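Local coordinates for 4-oxalocrotonate decarboxylase NahK (Pseudomonas putida, PDB 5D2I), which catalyses the decarboxylation of (3E)-2-oxohex-3-enedioate to 2-oxopent-4-enoate, a step in aromatic hydrocarbon catabolism, and binds metal ions, at residues Thr145-Asp150 and Phe236-Gly241; Ala115-Val120 and Gly240-Ala245; Gly101-Ser106 and Val264-Ile269; Pro111-Glu116 and Val192-Asn197; Asp140-Thr145 and Gln259-Val264. The protein carries 1 engineered substitution. All blocks are in the same frame, centred on the assembly; numbering follows the deposited sequence. Where two conformers were deposited one is given.

Interactions 1, 2 and 4 gather round one calcium ion, bound by Glu114, Glu116 and Glu147. Interactions 1 and 2 have centres about 5 Å apart and share Gly240 and Gly241; interaction 4, with its centre about 9 Å from that of interaction 2, uses the other face of the strand carrying Glu114 and Glu116. Interaction 5 shares Thr145 with interaction 1 and Val264 with interaction 3, and lies beside a second calcium ion. Interaction 3 is farther out, its centre about 18 Å from that of interaction 2, yet Phe268 CZ still packs 3.8 Å from Ile113 CG2 of interaction 4. Interactions 4 and 5 join the two sheets.

Interaction 1. Residues Thr145-Asp150 and Phe236-Gly241; sequences TVEVID and FIMTGG. With CA (calcium ion), chain C.
Met238 reaches over to Thr145 and Glu147 of strand 145-149, and its terminal methyl does most of the touching. CE of Met238 lies 3.5 Å from CG2 of Thr145 and 3.4 Å from CB of Glu147, seated between two residues that project from the same side of their strand. A bend at the end of the methionine chain (chi3 52°) turns CE toward that strand. The side chains of Thr145 and Met238 cross at about a right angle, SD standing 3.8 Å from Thr145 CG2. Thr145 divides its branches: the methyl meets the methionine, while OG1 comes to the edge of the Phe236 ring, 3.7 Å from CZ, and is hydrogen-bonded to Ser118 OG and Ile143 O. With an alanine here, lacking both branches, Ser118 OG is likely to lose a hydrogen-bonding mate and the Met238 methyl one wall of its seat. Glu147 extends past the methionine and places OE1 2.2 Å from the calcium ion; its OE2 forms a salt bridge with Lys69, a residue that binds 2-oxoglutarate. On the other segment, Gly241 N donates to a water that is itself bound to the calcium ion, so the two segments also meet through the ion's ligands. Together with Glu114 and Glu116, Glu147 forms the three-glutamate metal site of this fumarylacetoacetate hydrolase-type fold.

Interaction 2. Residues Ala115-Val120 and Gly240-Ala245; sequences AEISVV and GGITAA. With CA (calcium ion), chain C.
At the metal site, Glu116 of strand 115-120 meets Gly240 and Gly241 of the loop that follows strand 236-238, its two carboxylate oxygens doing different work. OE2 of Glu116 binds the calcium ion at 2.2 Å; OE1 receives a hydrogen bond from a metal-bound water and a weak, bent one from Gly240 N at 2.9 Å (N-H...O 124°). Beyond the glycines the loop is tied to the strand edge. Ile242 N donates to Ala115 O at 2.8 Å, almost in line with the carbonyl bond, and CD1 of Ile242 rests 4.3 Å from CG2 of Ile117. One residue on, Thr243 OG1 lies between its own N and carbonyl carbon (chi1 57°), where it accepts a straight but weak bond from Ala115 N at 3.3 Å and donates to Ala244 O. A valine in place of Thr243 would probably leave Ala115 N without that acceptor and the loop less firmly joined to the strand. A further water accepts from Ile117 N and donates to Gly240 O. Ala115 is thus tied to the loop firmly through its carbonyl and weakly through its N-H, and Glu116, engaged at both oxygens, probably has little freedom to turn its carboxylate while OE2 holds the metal.

Interaction 3. Residues Gly101-Ser106 and Val264-Ile269; sequences GVVDCS and VSARFI
Residues 101-103 run parallel to strand 264-268, the two axes inclined by 39°, with Val102 paired to Arg267 and Val103 to Phe268. Arg267 offers both its N-H, to Gly101 O, and its carbonyl, which accepts from Val103 N at 2.7 Å. The pairing carries on past the strand ends: Ile269 N donates to Val103 O, and Cys105 N to Ile269 O at 2.7 Å. On the face that carries Val102 and Arg267, Val102 serves two neighbours. Its CG1, anti to the backbone N (chi1 180°), touches CG2 of Ile269 at 3.6 Å, and its CG2 lies 3.6 Å from NH2 of Arg267, whose side chain runs alongside in the same direction. On the face of Val103 and Phe268, the ring lies beside the valine, with Phe268 CD2 3.6 Å from Val103 CB. Cys105 SG approaches the same ring obliquely, 3.7 Å from CD2, in a sulfur-aromatic contact. Ile254 and Val248 also pack on Phe268. OD1 of the Asp104 carboxylate and OXT of the C-terminal carboxylate of Ile269, like charges, are 4.4 Å apart, and a water donates to each, probably easing the repulsion. Ser106 N donates to OD1, closing an Asx turn, and Ser106 OG reaches the same oxygen from the same face of the carboxylate. The C-terminal strand is thereby flanked by 101-103, an outermost strand of the five-stranded mixed sheet.

Interaction 4. Residues Pro111-Glu116 and Val192-Asn197; sequences PKIEAE and VVMEKN. With CA (calcium ion), chain C.
Apolar contacts join the segments: Ile113 and Ala115 of strand 112-116 face Val192 and Met194 of strand 192-196. Met194 has two conformers, so its contacts are less certain than the others. In one of them, SD of Met194 lies 3.8 Å from CD1 of Ile113, and the bend at the end of the chain (chi3 -73°) brings CE over the backbone, 3.7 Å from Ala115 N. Ile113 puts CG1 between its backbone N and carbonyl carbon (chi1 59°), which sends CD1 toward the sulfur. Alongside, CB of Ala115 meets CG2 of Val192 at 4.0 Å. No hydrogen bond crosses between the segments: the strands run at 155° to each other with axes 8.4 Å apart, too far for backbone pairing, and belong to two different sheets packed face to face. Ile254 and Val256, from the sheet of Met194, extend the apolar layer against Ile113 and Ala115. The metal bonds lie on the opposite side of strand 112-116. Glu114 OE1 binds the calcium ion at 2.3 Å, and it stands 3.2 Å from OE2 of Glu116, an approach of two acceptors that the shared cation probably makes tolerable. The strand is therefore two-sided in its chemistry, with glutamates turned to the ion on one face and, on the other, aliphatic groups that meet the second sheet and the Met194 thioether.

Interaction 5. Residues Asp140-Thr145 and Gln259-Val264; sequences DYVIPT and QGLGSV. With CA (calcium ion), chain D.
Pro144 packs against both Val264 and Leu261, and this is the tight part of the contact. Its CB lies 3.6 Å from CG2 of Val264, while its CG meets the CB of Leu261 at 3.8 Å and the O of Leu261 at 3.7 Å. The side chains of Leu261 and Pro144 cross at about a right angle and, with CG set anti to its carbonyl carbon (chi1 -57°), Leu261 carries CD1 onward to CG2 of Val142, a slacker contact at 4.1 Å. All of these residues are buried, no hydrogen bond links the segments, and the contact is chiefly aliphatic. The other side is looser and more open to solvent. Gly260 and Gly262, both exposed and both at positive phi, take the chain round the turn, and Leu261 and Gly262 form a classic beta bulge opposite Tyr258. Next along, Ser263, its CB directed away from strand 140-145, gives its carbonyl O to a second calcium ion at 2.4 Å, which Asp99 and a water, 2.5 Å from the metal, also bind. This ion is distinct from the one held by Glu147. Around the contact, strand 139-149 runs between strands 112-121 and 170-175; Val142 packs on Ile117 and Val119 of the first, and Val264 of strand 263-268 also reaches Ile174 of the second.

Interaction 1. Residues Thr145-Asp150 and Phe236-Gly241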
# COMPACT_ATOMS: atom_id res chain seq x y z
N THR A 145 1.69 -0.31 11.04
CA THR A 145 0.65 0.29 10.22
C THR A 145 -0.27 -0.78 9.70
O THR A 145 0.19 -1.79 9.19
CB THR A 145 1.24 1.00 9.02
OG1 THR A 145 2.26 1.90 9.47
CG2 THR A 145 0.15 1.80 8.29
N VAL A 146 -1.57 -0.54 9.82
CA VAL A 146 -2.54 -1.44 9.25
C VAL A 146 -3.13 -0.76 8.03
O VAL A 146 -3.68 0.34 8.14
CB VAL A 146 -3.63 -1.75 10.26
CG1 VAL A 146 -4.73 -2.58 9.62
CG2 VAL A 146 -3.03 -2.51 11.44
N GLU A 147 -3.02 -1.39 6.87
CA GLU A 147 -3.62 -0.79 5.70
C GLU A 147 -5.04 -1.23 5.61
O GLU A 147 -5.36 -2.37 5.93
CB GLU A 147 -2.91 -1.14 4.40
CG GLU A 147 -3.31 -0.16 3.31
CD GLU A 147 -2.58 -0.33 2.00
OE1 GLU A 147 -1.92 -1.37 1.80
OE2 GLU A 147 -2.67 0.60 1.17
N VAL A 148 -5.91 -0.32 5.20
CA VAL A 148 -7.21 -0.75 4.72
C VAL A 148 -7.11 -0.66 3.21
O VAL A 148 -6.91 0.42 2.66
CB VAL A 148 -8.32 0.16 5.19
CG1 VAL A 148 -9.67 -0.40 4.74
CG2 VAL A 148 -8.29 0.25 6.71
N ILE A 149 -7.21 -1.81 2.54
CA ILE A 149 -7.21 -1.80 1.09
C ILE A 149 -8.62 -1.99 0.61
O ILE A 149 -9.43 -2.64 1.27
CB ILE A 149 -6.33 -2.91 0.50
CG1 ILE A 149 -6.61 -4.24 1.19
CG2 ILE A 149 -4.86 -2.55 0.67
CD1 ILE A 149 -5.86 -5.39 0.53
N ASP A 150 -8.91 -1.44 -0.55
CA ASP A 150 -10.27 -1.46 -1.03
C ASP A 150 -10.20 -1.27 -2.52
O ASP A 150 -10.26 -0.15 -3.00
CB ASP A 150 -11.05 -0.30 -0.41
CG ASP A 150 -12.54 -0.46 -0.55
OD1 ASP A 150 -13.01 -1.61 -0.65
OD2 ASP A 150 -13.27 0.56 -0.57
N PHE A 236 7.38 8.30 4.21
CA PHE A 236 6.71 7.22 4.91
C PHE A 236 6.34 6.15 3.88
O PHE A 236 5.71 6.44 2.87
CB PHE A 236 5.46 7.80 5.57
CG PHE A 236 4.57 6.79 6.22
CD1 PHE A 236 4.76 6.44 7.55
CD2 PHE A 236 3.51 6.23 5.52
CE1 PHE A 236 3.92 5.51 8.17
CE2 PHE A 236 2.66 5.31 6.12
CZ PHE A 236 2.87 4.95 7.45
N ILE A 237 6.76 4.91 4.14
CA ILE A 237 6.52 3.81 3.21
C ILE A 237 5.91 2.64 3.95
O ILE A 237 6.50 2.15 4.90
CB ILE A 237 7.84 3.31 2.61
CG1 ILE A 237 8.57 4.45 1.89
CG2 ILE A 237 7.58 2.13 1.66
CD1 ILE A 237 10.07 4.21 1.76
N MET A 238 4.75 2.19 3.50
CA MET A 238 4.17 0.96 4.04
C MET A 238 4.74 -0.16 3.21
O MET A 238 4.55 -0.21 1.99
CB MET A 238 2.66 0.99 3.91
CG MET A 238 2.05 2.15 4.64
SD MET A 238 0.26 2.09 4.50
CE MET A 238 -0.02 0.44 5.05
N THR A 239 5.45 -1.08 3.86
CA THR A 239 6.30 -1.98 3.12
C THR A 239 5.59 -3.23 2.60
O THR A 239 6.14 -3.95 1.79
CB THR A 239 7.54 -2.39 3.91
OG1 THR A 239 7.13 -3.05 5.10
CG2 THR A 239 8.37 -1.15 4.27
N GLY A 240 4.36 -3.47 3.05
CA GLY A 240 3.61 -4.57 2.46
C GLY A 240 2.87 -5.44 3.46
O GLY A 240 3.20 -5.44 4.65
N GLY A 241 1.87 -6.17 2.98
CA GLY A 241 1.08 -7.01 3.85
C GLY A 241 1.89 -8.14 4.46
O GLY A 241 2.47 -8.97 3.76
CA CA C . -0.86 -3.26 1.57
O HOH W 1 0.43 -5.05 0.68
O HOH W 2 1.10 -1.97 1.30

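Interaction 2. Residues Ala115-Val120 and Gly240-Ala245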
# COMPACT_ATOMS: atom_id res chain seq x y z
N ALA A 115 -1.87 -6.14 8.04
CA ALA A 115 -0.90 -5.67 9.02
C ALA A 115 0.39 -5.43 8.28
O ALA A 115 0.85 -6.29 7.53
CB ALA A 115 -0.69 -6.72 10.08
N GLU A 116 0.97 -4.25 8.47
CA GLU A 116 2.22 -3.91 7.80
C GLU A 116 3.16 -3.23 8.75
O GLU A 116 2.76 -2.77 9.82
CB GLU A 116 1.94 -2.98 6.61
CG GLU A 116 0.81 -3.49 5.76
CD GLU A 116 0.85 -3.03 4.33
OE1 GLU A 116 1.83 -2.39 3.90
OE2 GLU A 116 -0.13 -3.33 3.62
N ILE A 117 4.42 -3.19 8.36
CA ILE A 117 5.36 -2.33 9.05
C ILE A 117 5.78 -1.23 8.09
O ILE A 117 6.11 -1.49 6.93
CB ILE A 117 6.55 -3.12 9.60
CG1 ILE A 117 7.39 -2.22 10.50
CG2 ILE A 117 7.40 -3.72 8.46
CD1 ILE A 117 6.65 -1.82 11.77
N SER A 118 5.69 0.01 8.55
CA SER A 118 6.08 1.11 7.70
C SER A 118 7.43 1.61 8.17
O SER A 118 7.85 1.33 9.28
CB SER A 118 5.05 2.24 7.78
OG SER A 118 3.79 1.78 7.31
N VAL A 119 8.11 2.34 7.30
CA VAL A 119 9.31 3.04 7.71
C VAL A 119 9.17 4.50 7.36
O VAL A 119 8.40 4.87 6.48
CB VAL A 119 10.56 2.46 7.01
CG1 VAL A 119 10.71 0.99 7.33
CG2 VAL A 119 10.45 2.65 5.51
N VAL A 120 9.92 5.34 8.07
CA VAL A 120 10.14 6.70 7.64
C VAL A 120 11.63 6.77 7.41
O VAL A 120 12.41 6.31 8.23
CB VAL A 120 9.66 7.72 8.67
CG1 VAL A 120 10.23 9.11 8.39
CG2 VAL A 120 8.15 7.78 8.68
N GLY A 240 4.36 -3.47 3.05
CA GLY A 240 3.61 -4.57 2.46
C GLY A 240 2.87 -5.44 3.46
O GLY A 240 3.20 -5.44 4.65
N GLY A 241 1.87 -6.17 2.98
CA GLY A 241 1.08 -7.01 3.85
C GLY A 241 1.89 -8.14 4.46
O GLY A 241 2.47 -8.97 3.76
N ILE A 242 1.90 -8.18 5.79
CA ILE A 242 2.62 -9.22 6.50
C ILE A 242 1.69 -10.41 6.65
O ILE A 242 2.11 -11.57 6.56
CB ILE A 242 3.07 -8.72 7.87
CG1 ILE A 242 4.18 -7.69 7.69
CG2 ILE A 242 3.56 -9.88 8.74
CD1 ILE A 242 4.61 -7.00 8.99
N THR A 243 0.42 -10.11 6.87
CA THR A 243 -0.62 -11.11 6.96
C THR A 243 -1.41 -11.15 5.67
O THR A 243 -1.38 -10.21 4.89
CB THR A 243 -1.58 -10.76 8.08
OG1 THR A 243 -2.13 -9.45 7.83
CG2 THR A 243 -0.83 -10.72 9.41
N ALA A 244 -2.14 -12.25 5.46
CA ALA A 244 -3.20 -12.26 4.47
C ALA A 244 -4.13 -11.10 4.81
O ALA A 244 -4.22 -10.69 5.97
CB ALA A 244 -3.95 -13.57 4.53
N ALA A 245 -4.82 -10.56 3.81
CA ALA A 245 -5.71 -9.43 4.04
C ALA A 245 -6.99 -9.96 4.66
O ALA A 245 -7.44 -11.05 4.33
CB ALA A 245 -6.00 -8.69 2.74
CA CA C . -0.86 -3.26 1.57
O HOH W 2 1.10 -1.97 1.30
O HOH W 3 5.19 -4.61 6.13
O HOH W 1 0.43 -5.05 0.68

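Interaction 3. Residues Gly101-Ser106 and Val264-Ile269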
# COMPACT_ATOMS: atom_id res chain seq x y z
N GLY A 101 -8.74 4.54 15.85
CA GLY A 101 -9.62 5.46 15.17
C GLY A 101 -10.85 4.74 14.66
O GLY A 101 -10.88 3.52 14.60
N VAL A 102 -11.87 5.51 14.31
CA VAL A 102 -13.10 4.95 13.77
C VAL A 102 -13.11 5.11 12.26
O VAL A 102 -12.87 6.20 11.73
CB VAL A 102 -14.33 5.65 14.39
CG1 VAL A 102 -15.61 5.07 13.82
CG2 VAL A 102 -14.30 5.52 15.91
N VAL A 103 -13.36 4.01 11.56
CA VAL A 103 -13.33 4.01 10.10
C VAL A 103 -14.72 3.78 9.56
O VAL A 103 -15.36 2.77 9.84
CB VAL A 103 -12.39 2.93 9.56
CG1 VAL A 103 -12.45 2.89 8.03
CG2 VAL A 103 -10.96 3.19 10.04
N ASP A 104 -15.20 4.73 8.77
CA ASP A 104 -16.56 4.70 8.27
C ASP A 104 -16.59 3.92 6.97
O ASP A 104 -16.08 4.39 5.94
CB ASP A 104 -17.02 6.12 8.01
CG ASP A 104 -18.46 6.21 7.57
OD1 ASP A 104 -19.12 5.16 7.35
OD2 ASP A 104 -18.94 7.35 7.44
N CYS A 105 -17.18 2.73 7.01
CA CYS A 105 -17.20 1.86 5.84
C CYS A 105 -18.18 2.31 4.78
O CYS A 105 -18.18 1.77 3.67
CB CYS A 105 -17.59 0.44 6.24
SG CYS A 105 -16.32 -0.31 7.20
N SER A 106 -19.02 3.28 5.10
CA SER A 106 -19.92 3.81 4.08
C SER A 106 -19.12 4.51 2.99
O SER A 106 -19.62 4.76 1.90
CB SER A 106 -20.95 4.76 4.69
OG SER A 106 -20.34 5.97 5.07
N VAL A 264 -2.05 -1.69 16.92
CA VAL A 264 -2.79 -0.77 16.10
C VAL A 264 -4.21 -1.28 16.09
O VAL A 264 -4.45 -2.45 15.79
CB VAL A 264 -2.27 -0.77 14.67
CG1 VAL A 264 -3.04 0.23 13.85
CG2 VAL A 264 -0.77 -0.45 14.65
N SER A 265 -5.16 -0.41 16.42
CA SER A 265 -6.54 -0.83 16.46
C SER A 265 -7.40 0.10 15.65
O SER A 265 -7.01 1.23 15.37
CB SER A 265 -7.04 -0.84 17.90
OG SER A 265 -6.17 -1.64 18.69
N ALA A 266 -8.58 -0.37 15.26
CA ALA A 266 -9.52 0.52 14.61
C ALA A 266 -10.87 -0.07 14.82
O ALA A 266 -11.01 -1.28 15.01
CB ALA A 266 -9.22 0.63 13.12
N ARG A 267 -11.88 0.78 14.78
CA ARG A 267 -13.23 0.31 14.84
C ARG A 267 -13.89 0.70 13.54
O ARG A 267 -13.67 1.80 13.03
CB ARG A 267 -13.96 0.96 16.00
CG ARG A 267 -15.42 0.57 16.05
CD ARG A 267 -16.00 0.84 17.41
NE ARG A 267 -16.15 2.28 17.69
CZ ARG A 267 -17.21 3.00 17.34
NH1 ARG A 267 -18.22 2.44 16.69
NH2 ARG A 267 -17.26 4.29 17.65
N PHE A 268 -14.71 -0.19 13.01
CA PHE A 268 -15.40 0.08 11.75
C PHE A 268 -16.86 0.34 11.98
O PHE A 268 -17.50 -0.36 12.76
CB PHE A 268 -15.18 -1.07 10.77
CG PHE A 268 -13.75 -1.21 10.37
CD1 PHE A 268 -12.86 -1.93 11.17
CD2 PHE A 268 -13.27 -0.56 9.24
CE1 PHE A 268 -11.52 -2.02 10.81
CE2 PHE A 268 -11.93 -0.66 8.89
CZ PHE A 268 -11.06 -1.39 9.67
N ILE A 269 -17.38 1.38 11.32
CA ILE A 269 -18.80 1.69 11.39
C ILE A 269 -19.41 1.73 10.00
O ILE A 269 -18.68 1.61 9.02
CB ILE A 269 -19.05 3.04 12.09
CG1 ILE A 269 -18.37 4.17 11.33
CG2 ILE A 269 -18.55 2.98 13.52
CD1 ILE A 269 -18.69 5.55 11.88
OXT ILE A 269 -20.63 1.85 9.83
O HOH W 4 -21.29 4.41 8.72

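Interaction 4. Residues Pro111-Glu116 and Val192-Asn197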
# COMPACT_ATOMS: atom_id res chain seq x y z
N PRO A 111 -13.77 -3.39 1.93
CA PRO A 111 -12.42 -3.21 2.46
C PRO A 111 -11.85 -4.45 3.13
O PRO A 111 -12.58 -5.30 3.65
CB PRO A 111 -12.60 -2.10 3.50
CG PRO A 111 -14.03 -2.27 3.96
CD PRO A 111 -14.78 -2.66 2.72
N LYS A 112 -10.54 -4.55 3.10
CA LYS A 112 -9.84 -5.53 3.91
C LYS A 112 -8.70 -4.83 4.60
O LYS A 112 -8.28 -3.75 4.18
CB LYS A 112 -9.27 -6.63 3.02
CG LYS A 112 -10.34 -7.36 2.24
CD LYS A 112 -9.73 -8.50 1.46
CE LYS A 112 -10.78 -9.19 0.60
NZ LYS A 112 -10.21 -10.35 -0.12
N ILE A 113 -8.19 -5.43 5.66
CA ILE A 113 -7.05 -4.85 6.33
C ILE A 113 -5.85 -5.78 6.22
O ILE A 113 -5.99 -7.00 6.09
CB ILE A 113 -7.34 -4.53 7.81
CG1 ILE A 113 -7.74 -5.79 8.57
CG2 ILE A 113 -8.44 -3.48 7.90
CD1 ILE A 113 -7.79 -5.59 10.09
N GLU A 114 -4.67 -5.17 6.26
CA GLU A 114 -3.42 -5.90 6.22
C GLU A 114 -2.53 -5.29 7.26
O GLU A 114 -2.44 -4.07 7.35
CB GLU A 114 -2.75 -5.69 4.86
CG GLU A 114 -3.56 -6.12 3.69
CD GLU A 114 -2.79 -5.99 2.41
OE1 GLU A 114 -2.40 -4.86 2.05
OE2 GLU A 114 -2.56 -7.03 1.78
N ALA A 115 -1.87 -6.14 8.04
CA ALA A 115 -0.90 -5.67 9.02
C ALA A 115 0.39 -5.43 8.28
O ALA A 115 0.85 -6.29 7.53
CB ALA A 115 -0.69 -6.72 10.08
N GLU A 116 0.97 -4.25 8.47
CA GLU A 116 2.22 -3.91 7.80
C GLU A 116 3.16 -3.23 8.75
O GLU A 116 2.76 -2.77 9.82
CB GLU A 116 1.94 -2.98 6.61
CG GLU A 116 0.81 -3.49 5.76
CD GLU A 116 0.85 -3.03 4.33
OE1 GLU A 116 1.83 -2.39 3.90
OE2 GLU A 116 -0.13 -3.33 3.62
N VAL A 192 3.49 -10.26 14.08
CA VAL A 192 2.26 -9.51 14.21
C VAL A 192 1.12 -10.47 14.42
O VAL A 192 1.15 -11.61 13.95
CB VAL A 192 1.99 -8.60 12.99
CG1 VAL A 192 3.19 -7.70 12.73
CG2 VAL A 192 1.69 -9.42 11.76
N VAL A 193 0.13 -10.03 15.18
CA VAL A 193 -1.02 -10.85 15.47
C VAL A 193 -2.22 -9.99 15.19
O VAL A 193 -2.39 -8.95 15.82
CB VAL A 193 -1.07 -11.27 16.94
CG1 VAL A 193 -2.33 -12.10 17.19
CG2 VAL A 193 0.17 -12.04 17.32
N MET A 194 -3.04 -10.39 14.23
CA MET A 194 -4.22 -9.62 13.92
C MET A 194 -5.42 -10.23 14.60
O MET A 194 -5.72 -11.41 14.42
CB MET A 194 -4.45 -9.56 12.43
CG MET A 194 -5.71 -8.82 12.07
SD MET A 194 -5.96 -8.95 10.31
CE MET A 194 -4.68 -7.85 9.69
N GLU A 195 -6.10 -9.41 15.38
CA GLU A 195 -7.26 -9.83 16.12
C GLU A 195 -8.45 -9.13 15.49
O GLU A 195 -8.37 -7.95 15.17
CB GLU A 195 -7.09 -9.40 17.57
CG GLU A 195 -8.12 -9.95 18.52
CD GLU A 195 -7.90 -9.40 19.92
OE1 GLU A 195 -6.88 -9.77 20.54
OE2 GLU A 195 -8.73 -8.58 20.37
N LYS A 196 -9.54 -9.85 15.30
CA LYS A 196 -10.75 -9.23 14.80
C LYS A 196 -11.87 -9.67 15.70
O LYS A 196 -12.10 -10.86 15.86
CB LYS A 196 -11.01 -9.66 13.35
CG LYS A 196 -12.35 -9.20 12.81
CD LYS A 196 -12.57 -9.75 11.43
CE LYS A 196 -13.94 -9.35 10.92
NZ LYS A 196 -14.19 -9.92 9.57
N ASN A 197 -12.55 -8.70 16.31
CA ASN A 197 -13.62 -8.99 17.26
C ASN A 197 -13.20 -9.99 18.33
O ASN A 197 -13.92 -10.94 18.63
CB ASN A 197 -14.85 -9.45 16.50
CG ASN A 197 -15.32 -8.40 15.50
OD1 ASN A 197 -15.25 -7.20 15.78
ND2 ASN A 197 -15.78 -8.84 14.34
CA CA C . -0.86 -3.26 1.57
O HOH W 2 1.10 -1.97 1.30
O HOH W 1 0.43 -5.05 0.68

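Interaction 5. Residues Asp140-Thr145 and Gln259-Val264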
# COMPACT_ATOMS: atom_id res chain seq x y z
N ASP A 140 14.86 5.80 9.36
CA ASP A 140 14.82 6.60 10.59
C ASP A 140 14.16 5.76 11.66
O ASP A 140 14.74 5.48 12.71
CB ASP A 140 13.99 7.87 10.38
CG ASP A 140 14.31 8.94 11.39
OD1 ASP A 140 14.99 8.64 12.40
OD2 ASP A 140 13.90 10.11 11.18
N TYR A 141 12.94 5.34 11.40
CA TYR A 141 12.24 4.52 12.36
C TYR A 141 11.15 3.76 11.65
O TYR A 141 10.83 4.04 10.50
CB TYR A 141 11.64 5.37 13.48
CG TYR A 141 10.79 6.52 13.00
CD1 TYR A 141 11.36 7.77 12.73
CD2 TYR A 141 9.42 6.37 12.83
CE1 TYR A 141 10.58 8.82 12.29
CE2 TYR A 141 8.64 7.42 12.39
CZ TYR A 141 9.22 8.63 12.13
OH TYR A 141 8.44 9.67 11.70
N VAL A 142 10.59 2.79 12.36
CA VAL A 142 9.54 1.97 11.81
C VAL A 142 8.24 2.29 12.51
O VAL A 142 8.25 2.79 13.64
CB VAL A 142 9.88 0.48 11.96
CG1 VAL A 142 11.24 0.21 11.36
CG2 VAL A 142 9.88 0.08 13.43
N ILE A 143 7.13 2.05 11.82
CA ILE A 143 5.81 2.39 12.34
C ILE A 143 4.83 1.26 12.04
O ILE A 143 4.54 0.98 10.86
CB ILE A 143 5.22 3.65 11.66
CG1 ILE A 143 6.21 4.81 11.68
CG2 ILE A 143 3.88 4.04 12.32
CD1 ILE A 143 7.05 4.86 10.44
N PRO A 144 4.29 0.63 13.09
CA PRO A 144 3.24 -0.36 12.89
C PRO A 144 2.09 0.28 12.15
O PRO A 144 1.59 1.33 12.57
CB PRO A 144 2.81 -0.70 14.32
CG PRO A 144 4.06 -0.49 15.12
CD PRO A 144 4.68 0.74 14.51
N THR A 145 1.69 -0.31 11.04
CA THR A 145 0.65 0.29 10.22
C THR A 145 -0.27 -0.78 9.70
O THR A 145 0.19 -1.79 9.19
CB THR A 145 1.24 1.00 9.02
OG1 THR A 145 2.26 1.90 9.47
CG2 THR A 145 0.15 1.80 8.29
N GLN A 259 5.01 -7.28 17.89
CA GLN A 259 5.84 -7.64 19.00
C GLN A 259 6.83 -6.56 19.33
O GLN A 259 7.50 -6.13 18.49
CB GLN A 259 6.51 -8.98 18.82
CG GLN A 259 7.60 -8.96 17.82
CD GLN A 259 8.26 -10.32 17.66
OE1 GLN A 259 8.11 -11.18 18.47
NE2 GLN A 259 8.93 -10.48 16.63
N GLY A 260 6.84 -6.13 20.56
CA GLY A 260 7.74 -5.08 21.01
C GLY A 260 7.36 -3.67 20.58
O GLY A 260 8.04 -2.71 20.95
N LEU A 261 6.28 -3.53 19.81
CA LEU A 261 5.93 -2.22 19.26
C LEU A 261 4.48 -1.83 19.49
O LEU A 261 3.95 -0.97 18.79
CB LEU A 261 6.19 -2.17 17.75
CG LEU A 261 7.60 -2.47 17.28
CD1 LEU A 261 7.66 -2.45 15.77
CD2 LEU A 261 8.56 -1.44 17.88
N GLY A 262 3.83 -2.46 20.46
CA GLY A 262 2.46 -2.10 20.77
C GLY A 262 1.49 -2.63 19.74
O GLY A 262 1.75 -3.63 19.07
N SER A 263 0.37 -1.93 19.60
CA SER A 263 -0.70 -2.41 18.76
C SER A 263 -1.35 -1.30 17.97
O SER A 263 -1.23 -0.11 18.29
CB SER A 263 -1.75 -3.11 19.62
OG SER A 263 -2.37 -2.18 20.48
N VAL A 264 -2.05 -1.69 16.92
CA VAL A 264 -2.79 -0.77 16.10
C VAL A 264 -4.21 -1.28 16.09
O VAL A 264 -4.45 -2.45 15.79
CB VAL A 264 -2.27 -0.77 14.67
CG1 VAL A 264 -3.04 0.23 13.85
CG2 VAL A 264 -0.77 -0.45 14.65
CA CA D . -2.33 0.86 20.19
O HOH W 5 -4.72 0.44 19.63